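Local coordinates for DNA mismatch repair protein MutS (Thermus aquaticus, PDB 1EWQ) that takes part in DNA mismatch repair, binding mismatched DNA and showing a weak ATPase activity, at residues C[145-150]-C[154-159]; C[235-240]-C[516-521]. All coordinates share one frame; numbering follows the deposited sequence.

Contact 1: residues C[145-150]-C[154-159]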
ATOM      1  N   LEU C 145       1.584  30.954   9.385  1.00 26.83           N
ATOM      2  CA  LEU C 145       1.571  29.823   8.459  1.00 25.77           C
ATOM      3  C   LEU C 145       2.061  30.347   7.113  1.00 25.13           C
ATOM      4  O   LEU C 145       1.510  31.320   6.587  1.00 24.75           O
ATOM      5  CB  LEU C 145       0.136  29.310   8.311  1.00 25.77           C
ATOM      6  CG  LEU C 145      -0.216  27.890   7.843  1.00 25.68           C
ATOM      7  CD1 LEU C 145      -1.510  27.965   7.043  1.00 25.34           C
ATOM      8  CD2 LEU C 145       0.881  27.278   7.022  1.00 25.39           C
ATOM      9  N   ALA C 146       3.098  29.716   6.561  1.00 24.46           N
ATOM     10  CA  ALA C 146       3.634  30.141   5.268  1.00 23.78           C
ATOM     11  C   ALA C 146       3.917  28.950   4.372  1.00 23.63           C
ATOM     12  O   ALA C 146       4.276  27.872   4.838  1.00 23.95           O
ATOM     13  CB  ALA C 146       4.900  30.968   5.454  1.00 23.23           C
ATOM     14  N   PHE C 147       3.741  29.153   3.073  1.00 22.80           N
ATOM     15  CA  PHE C 147       3.965  28.108   2.097  1.00 22.39           C
ATOM     16  C   PHE C 147       4.968  28.554   1.049  1.00 22.56           C
ATOM     17  O   PHE C 147       5.096  29.741   0.748  1.00 22.61           O
ATOM     18  CB  PHE C 147       2.664  27.747   1.372  1.00 21.48           C
ATOM     19  CG  PHE C 147       1.577  27.254   2.274  1.00 20.66           C
ATOM     20  CD1 PHE C 147       0.584  28.109   2.706  1.00 20.39           C
ATOM     21  CD2 PHE C 147       1.547  25.924   2.689  1.00 20.22           C
ATOM     22  CE1 PHE C 147      -0.436  27.653   3.548  1.00 20.34           C
ATOM     23  CE2 PHE C 147       0.539  25.463   3.524  1.00 20.23           C
ATOM     24  CZ  PHE C 147      -0.455  26.330   3.954  1.00 20.37           C
ATOM     25  N   LEU C 148       5.671  27.582   0.496  1.00 22.82           N
ATOM     26  CA  LEU C 148       6.627  27.831  -0.567  1.00 23.31           C
ATOM     27  C   LEU C 148       6.564  26.646  -1.512  1.00 23.65           C
ATOM     28  O   LEU C 148       6.576  25.496  -1.070  1.00 22.99           O
ATOM     29  CB  LEU C 148       8.063  27.958  -0.037  1.00 23.27           C
ATOM     30  CG  LEU C 148       9.135  28.029  -1.139  1.00 23.91           C
ATOM     31  CD1 LEU C 148       8.933  29.296  -2.000  1.00 23.77           C
ATOM     32  CD2 LEU C 148      10.534  28.045  -0.507  1.00 23.95           C
ATOM     33  N   ASP C 149       6.453  26.935  -2.808  1.00 24.07           N
ATOM     34  CA  ASP C 149       6.457  25.895  -3.826  1.00 24.85           C
ATOM     35  C   ASP C 149       7.731  26.243  -4.564  1.00 24.86           C
ATOM     36  O   ASP C 149       7.771  27.172  -5.378  1.00 24.79           O
ATOM     37  CB  ASP C 149       5.256  25.995  -4.773  1.00 25.40           C
ATOM     38  CG  ASP C 149       5.209  24.842  -5.766  1.00 26.08           C
ATOM     39  OD1 ASP C 149       6.295  24.349  -6.150  1.00 25.84           O
ATOM     40  OD2 ASP C 149       4.090  24.439  -6.170  1.00 26.69           O
ATOM     41  N   VAL C 150       8.781  25.502  -4.252  1.00 24.97           N
ATOM     42  CA  VAL C 150      10.084  25.742  -4.834  1.00 25.19           C
ATOM     43  C   VAL C 150      10.119  25.572  -6.352  1.00 25.39           C
ATOM     44  O   VAL C 150      10.943  26.202  -7.014  1.00 25.73           O
ATOM     45  CB  VAL C 150      11.138  24.816  -4.173  1.00 25.87           C
ATOM     46  CG1 VAL C 150      12.526  25.199  -4.614  1.00 25.70           C
ATOM     47  CG2 VAL C 150      11.021  24.906  -2.649  1.00 26.24           C
ATOM     48  N   GLU C 154       6.057  30.127  -5.952  1.00 23.92           N
ATOM     49  CA  GLU C 154       4.899  30.624  -5.213  1.00 24.06           C
ATOM     50  C   GLU C 154       5.352  30.728  -3.761  1.00 23.93           C
ATOM     51  O   GLU C 154       5.878  29.774  -3.183  1.00 23.31           O
ATOM     52  CB  GLU C 154       3.690  29.689  -5.326  1.00 24.04           C
ATOM     53  CG  GLU C 154       2.447  30.301  -4.696  1.00 24.13           C
ATOM     54  CD  GLU C 154       1.166  29.511  -4.942  1.00 25.29           C
ATOM     55  OE1 GLU C 154       1.241  28.294  -5.237  1.00 25.39           O
ATOM     56  OE2 GLU C 154       0.077  30.118  -4.813  1.00 25.49           O
ATOM     57  N   PHE C 155       5.128  31.899  -3.185  1.00 23.89           N
ATOM     58  CA  PHE C 155       5.580  32.203  -1.838  1.00 24.03           C
ATOM     59  C   PHE C 155       4.485  33.022  -1.137  1.00 24.20           C
ATOM     60  O   PHE C 155       4.266  34.192  -1.464  1.00 24.36           O
ATOM     61  CB  PHE C 155       6.888  32.989  -2.010  1.00 24.12           C
ATOM     62  CG  PHE C 155       7.668  33.201  -0.754  1.00 24.54           C
ATOM     63  CD1 PHE C 155       7.674  32.252   0.261  1.00 24.64           C
ATOM     64  CD2 PHE C 155       8.476  34.327  -0.627  1.00 24.40           C
ATOM     65  CE1 PHE C 155       8.483  32.425   1.386  1.00 25.29           C
ATOM     66  CE2 PHE C 155       9.283  34.507   0.486  1.00 24.77           C
ATOM     67  CZ  PHE C 155       9.290  33.559   1.493  1.00 24.69           C
ATOM     68  N   LYS C 156       3.801  32.405  -0.173  1.00 23.79           N
ATOM     69  CA  LYS C 156       2.712  33.075   0.518  1.00 23.80           C
ATOM     70  C   LYS C 156       2.508  32.622   1.964  1.00 24.01           C
ATOM     71  O   LYS C 156       3.009  31.572   2.395  1.00 24.13           O
ATOM     72  CB  LYS C 156       1.403  32.868  -0.254  1.00 23.64           C
ATOM     73  CG  LYS C 156       1.053  31.404  -0.487  1.00 23.67           C
ATOM     74  CD  LYS C 156      -0.356  31.233  -1.017  1.00 23.92           C
ATOM     75  CE  LYS C 156      -0.700  29.769  -1.211  1.00 23.51           C
ATOM     76  NZ  LYS C 156      -2.114  29.615  -1.693  1.00 23.97           N
ATOM     77  N   GLY C 157       1.753  33.417   2.712  1.00 23.85           N
ATOM     78  CA  GLY C 157       1.501  33.077   4.094  1.00 24.03           C
ATOM     79  C   GLY C 157       0.487  33.995   4.718  1.00 24.60           C
ATOM     80  O   GLY C 157       0.087  34.992   4.124  1.00 24.37           O
ATOM     81  N   THR C 158       0.084  33.658   5.936  1.00 25.30           N
ATOM     82  CA  THR C 158      -0.897  34.444   6.655  1.00 26.10           C
ATOM     83  C   THR C 158      -0.793  34.177   8.154  1.00 27.12           C
ATOM     84  O   THR C 158      -0.017  33.334   8.600  1.00 27.50           O
ATOM     85  CB  THR C 158      -2.329  34.091   6.176  1.00 25.79           C
ATOM     86  OG1 THR C 158      -3.276  34.960   6.808  1.00 25.34           O
ATOM     87  CG2 THR C 158      -2.669  32.656   6.530  1.00 25.07           C
ATOM     88  N   VAL C 159      -1.566  34.916   8.934  1.00 28.40           N
ATOM     89  CA  VAL C 159      -1.577  34.713  10.366  1.00 29.76           C
ATOM     90  C   VAL C 159      -3.012  34.364  10.713  1.00 30.91           C
ATOM     91  O   VAL C 159      -3.945  34.908  10.125  1.00 31.37           O
ATOM     92  CB  VAL C 159      -1.140  35.981  11.137  1.00 29.73           C
ATOM     93  CG1 VAL C 159      -1.320  35.763  12.632  1.00 29.83           C
ATOM     94  CG2 VAL C 159       0.317  36.291  10.846  1.00 29.19           C
TER
HETATM   95  O   HOH W   1       2.822  26.611  -6.845  1.00 20.90           O
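Strand 145-149 pairs with strand 154-159 in an antiparallel way. Their axes come within 4.5 Å and run at 172° to each other. L145 with T158 and F147 with K156 are hydrogen-bonded pairs, each joined by two N-H to O bonds. The shortest runs from F147 N to K156 O, 2.6 Å and nearly straight. A146 with G157 and L148 with F155 are non-hydrogen-bonded pairs. G157 has no side chain, and its CA comes to 3.8 Å from A146 CA. A CB on G157 would run into L145 O.

On the face of A146, L148 and F155, L148 reaches over to the other strand. Its chi1 of 172° turns CG beside the carbonyl carbon, and chi2 (63°) then brings CD1 toward F155. L148 CD1 lies 3.9 Å from F155 CD1, approaching the ring obliquely, and 3.3 Å from E154 O. F147 O sits at the edge of the F155 ring. Helix 215-232 packs on this face.

The other face holds L145, F147, D149, E154, K156 and T158. Helix 163-173 lies over part of it, where F147 stacks on H173. At its end, one water donates to D149 OD2 (2.6 Å) and to E154 OE1 (2.8 Å), linking two acids that would otherwise probably repel. N132 N also bonds D149 OD2, S151 OG bonds D149 OD1, and Y133 OH bonds E154 OE1. K156 NZ makes a long salt bridge to E154 OE2, 3.8 Å.

The two strands form a beta hairpin in the mixed sheet of MutS domain II, consistent with the RNase H-like fold of this domain.

Contact 2: residues C[235-240]-C[516-521]; sequences ALSLQP and ALREAA
R518 alone carries helix 516-521 across to S237 and Q239 of loop 235-240. The backbones of the helix and the loop stay well apart: the nearest CA atoms, R518 CA and Q239 CA, are 10.3 Å from each other. At the start of the segment, A516 and L517 turn to other parts of the chain, with L517 resting on L339 and L375.

R518 comes next and points at the loop. CG is anti to the carbonyl carbon (chi1 -69°), and the extended run from R518 CG to NE holds the guanidinium out toward the loop. The side chains of Q239 and R518 run antiparallel to each other. A bend at chi2 of Q239 brings OE1 over one face of the guanidinium, with Q239 OE1 3.8 Å from R518 CD and 3.9 Å from R518 NE. The amide and guanidinium planes are only 17° apart, so the two flat groups lie almost parallel. R518 NH2 also makes a weak, bent bond to S237 OG at 3.3 Å, and the place of that hydroxyl is doubtful.

The helix belongs to MutS domain III, and the loop leads from helix 215-232 to strand 242-243. R518 joins helix 514-540 to the loop and, through T152, to the hairpin turn of domain II. NH2 forms a salt bridge with E340, and NH1 bonds T152 O. With a leucine in its place, E340 would probably lose its charged mate, T152 O a donor, and Q239 OE1 the flat group it rests on.

After R518, E519 and A520 pack on P373, and A521 on L332 of helix 332-340.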
ATOM      1  N   ALA C 235      20.648  30.102  -4.211  1.00 40.51           N
ATOM      2  CA  ALA C 235      19.627  31.149  -4.197  1.00 39.61           C
ATOM      3  C   ALA C 235      18.364  30.675  -4.909  1.00 39.02           C
ATOM      4  O   ALA C 235      18.422  30.163  -6.027  1.00 38.82           O
ATOM      5  CB  ALA C 235      20.165  32.406  -4.876  1.00 39.81           C
ATOM      6  N   LEU C 236      17.226  30.862  -4.250  1.00 38.55           N
ATOM      7  CA  LEU C 236      15.931  30.439  -4.771  1.00 37.88           C
ATOM      8  C   LEU C 236      15.267  31.422  -5.725  1.00 37.53           C
ATOM      9  O   LEU C 236      15.537  32.619  -5.707  1.00 37.56           O
ATOM     10  CB  LEU C 236      14.965  30.192  -3.611  1.00 37.94           C
ATOM     11  CG  LEU C 236      15.344  29.190  -2.521  1.00 37.86           C
ATOM     12  CD1 LEU C 236      14.387  29.354  -1.363  1.00 37.77           C
ATOM     13  CD2 LEU C 236      15.314  27.773  -3.058  1.00 37.62           C
ATOM     14  N   SER C 237      14.389  30.898  -6.565  1.00 36.80           N
ATOM     15  CA  SER C 237      13.639  31.742  -7.478  1.00 36.43           C
ATOM     16  C   SER C 237      12.304  31.927  -6.756  1.00 35.56           C
ATOM     17  O   SER C 237      11.580  30.962  -6.495  1.00 35.64           O
ATOM     18  CB  SER C 237      13.431  31.044  -8.817  1.00 36.89           C
ATOM     19  OG  SER C 237      12.625  31.849  -9.653  1.00 38.13           O
ATOM     20  N   LEU C 238      11.985  33.164  -6.413  1.00 34.43           N
ATOM     21  CA  LEU C 238      10.762  33.426  -5.679  1.00 33.27           C
ATOM     22  C   LEU C 238       9.896  34.515  -6.266  1.00 32.21           C
ATOM     23  O   LEU C 238      10.388  35.518  -6.775  1.00 31.94           O
ATOM     24  CB  LEU C 238      11.097  33.810  -4.236  1.00 33.04           C
ATOM     25  CG  LEU C 238      11.967  32.882  -3.375  1.00 33.18           C
ATOM     26  CD1 LEU C 238      12.734  33.724  -2.349  1.00 32.63           C
ATOM     27  CD2 LEU C 238      11.110  31.839  -2.684  1.00 32.46           C
ATOM     28  N   GLN C 239       8.591  34.298  -6.180  1.00 31.40           N
ATOM     29  CA  GLN C 239       7.611  35.274  -6.623  1.00 30.52           C
ATOM     30  C   GLN C 239       7.424  36.202  -5.419  1.00 29.50           C
ATOM     31  O   GLN C 239       7.753  35.838  -4.294  1.00 28.60           O
ATOM     32  CB  GLN C 239       6.287  34.580  -6.953  1.00 31.37           C
ATOM     33  CG  GLN C 239       6.243  33.926  -8.324  1.00 32.83           C
ATOM     34  CD  GLN C 239       6.480  34.939  -9.443  1.00 34.12           C
ATOM     35  OE1 GLN C 239       7.616  35.140  -9.894  1.00 34.69           O
ATOM     36  NE2 GLN C 239       5.407  35.599  -9.880  1.00 34.76           N
ATOM     37  N   PRO C 240       6.912  37.417  -5.643  1.00 29.02           N
ATOM     38  CA  PRO C 240       6.718  38.322  -4.507  1.00 28.64           C
ATOM     39  C   PRO C 240       5.904  37.632  -3.413  1.00 28.35           C
ATOM     40  O   PRO C 240       4.891  37.006  -3.691  1.00 28.33           O
ATOM     41  CB  PRO C 240       5.981  39.503  -5.133  1.00 29.08           C
ATOM     42  CG  PRO C 240       6.541  39.521  -6.554  1.00 29.18           C
ATOM     43  CD  PRO C 240       6.551  38.063  -6.920  1.00 28.86           C
ATOM     44  N   ALA C 516       9.065  36.526 -19.257  1.00 29.59           N
ATOM     45  CA  ALA C 516       8.049  36.481 -20.309  1.00 29.57           C
ATOM     46  C   ALA C 516       7.425  35.087 -20.311  1.00 29.29           C
ATOM     47  O   ALA C 516       6.235  34.923 -20.570  1.00 29.62           O
ATOM     48  CB  ALA C 516       8.669  36.797 -21.683  1.00 29.15           C
ATOM     49  N   LEU C 517       8.236  34.082 -20.010  1.00 29.20           N
ATOM     50  CA  LEU C 517       7.743  32.717 -19.955  1.00 29.12           C
ATOM     51  C   LEU C 517       6.693  32.595 -18.857  1.00 28.97           C
ATOM     52  O   LEU C 517       5.630  32.052 -19.090  1.00 28.70           O
ATOM     53  CB  LEU C 517       8.894  31.747 -19.694  1.00 29.14           C
ATOM     54  CG  LEU C 517       9.535  31.093 -20.920  1.00 29.46           C
ATOM     55  CD1 LEU C 517       9.859  32.132 -21.956  1.00 29.47           C
ATOM     56  CD2 LEU C 517      10.794  30.335 -20.489  1.00 29.35           C
ATOM     57  N   ARG C 518       6.995  33.098 -17.664  1.00 28.69           N
ATOM     58  CA  ARG C 518       6.040  33.039 -16.560  1.00 28.99           C
ATOM     59  C   ARG C 518       4.729  33.723 -16.959  1.00 29.26           C
ATOM     60  O   ARG C 518       3.644  33.178 -16.778  1.00 29.07           O
ATOM     61  CB  ARG C 518       6.608  33.728 -15.321  1.00 28.38           C
ATOM     62  CG  ARG C 518       7.770  32.997 -14.667  1.00 28.39           C
ATOM     63  CD  ARG C 518       8.249  33.709 -13.389  1.00 27.82           C
ATOM     64  NE  ARG C 518       9.250  32.912 -12.691  1.00 27.38           N
ATOM     65  CZ  ARG C 518       8.963  31.848 -11.950  1.00 28.00           C
ATOM     66  NH1 ARG C 518       7.697  31.452 -11.794  1.00 27.47           N
ATOM     67  NH2 ARG C 518       9.946  31.159 -11.379  1.00 27.99           N
ATOM     68  N   GLU C 519       4.860  34.927 -17.498  1.00 29.67           N
ATOM     69  CA  GLU C 519       3.737  35.742 -17.948  1.00 30.23           C
ATOM     70  C   GLU C 519       2.869  34.998 -18.964  1.00 29.73           C
ATOM     71  O   GLU C 519       1.644  34.980 -18.846  1.00 29.15           O
ATOM     72  CB  GLU C 519       4.297  37.042 -18.541  1.00 31.84           C
ATOM     73  CG  GLU C 519       3.362  37.840 -19.414  1.00 34.56           C
ATOM     74  CD  GLU C 519       3.938  39.212 -19.754  1.00 36.50           C
ATOM     75  OE1 GLU C 519       5.169  39.313 -20.010  1.00 37.43           O
ATOM     76  OE2 GLU C 519       3.153  40.191 -19.770  1.00 37.51           O
ATOM     77  N   ALA C 520       3.506  34.379 -19.958  1.00 29.65           N
ATOM     78  CA  ALA C 520       2.773  33.619 -20.964  1.00 29.43           C
ATOM     79  C   ALA C 520       2.092  32.443 -20.262  1.00 29.67           C
ATOM     80  O   ALA C 520       0.988  32.032 -20.621  1.00 29.83           O
ATOM     81  CB  ALA C 520       3.727  33.109 -22.031  1.00 29.12           C
ATOM     82  N   ALA C 521       2.763  31.906 -19.251  1.00 29.50           N
ATOM     83  CA  ALA C 521       2.226  30.787 -18.495  1.00 29.65           C
ATOM     84  C   ALA C 521       0.990  31.168 -17.682  1.00 29.64           C
ATOM     85  O   ALA C 521       0.045  30.379 -17.598  1.00 29.87           O
ATOM     86  CB  ALA C 521       3.305  30.206 -17.574  1.00 29.79           C
TER

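Overall arrangement
The centres of contacts 1 and 2 are about 15 Å apart, and contact 1 closes along the chain before contact 2 opens. Contact 1 lies within MutS domain II. Contact 2 joins a later loop to helix 514-540 of domain III, 276 residues on. The two touch directly: L148 CD1 packs on L238 CD2 at 3.4 Å. The hairpin turn meets both sides of contact 2, with a backbone bond between G153 and Q239 and a further meeting with helix 514-540. The loop lies between the sheet and the helix, and these contacts join domain II to domain III, their nearest atoms about 26 Å or more from the bound DNA.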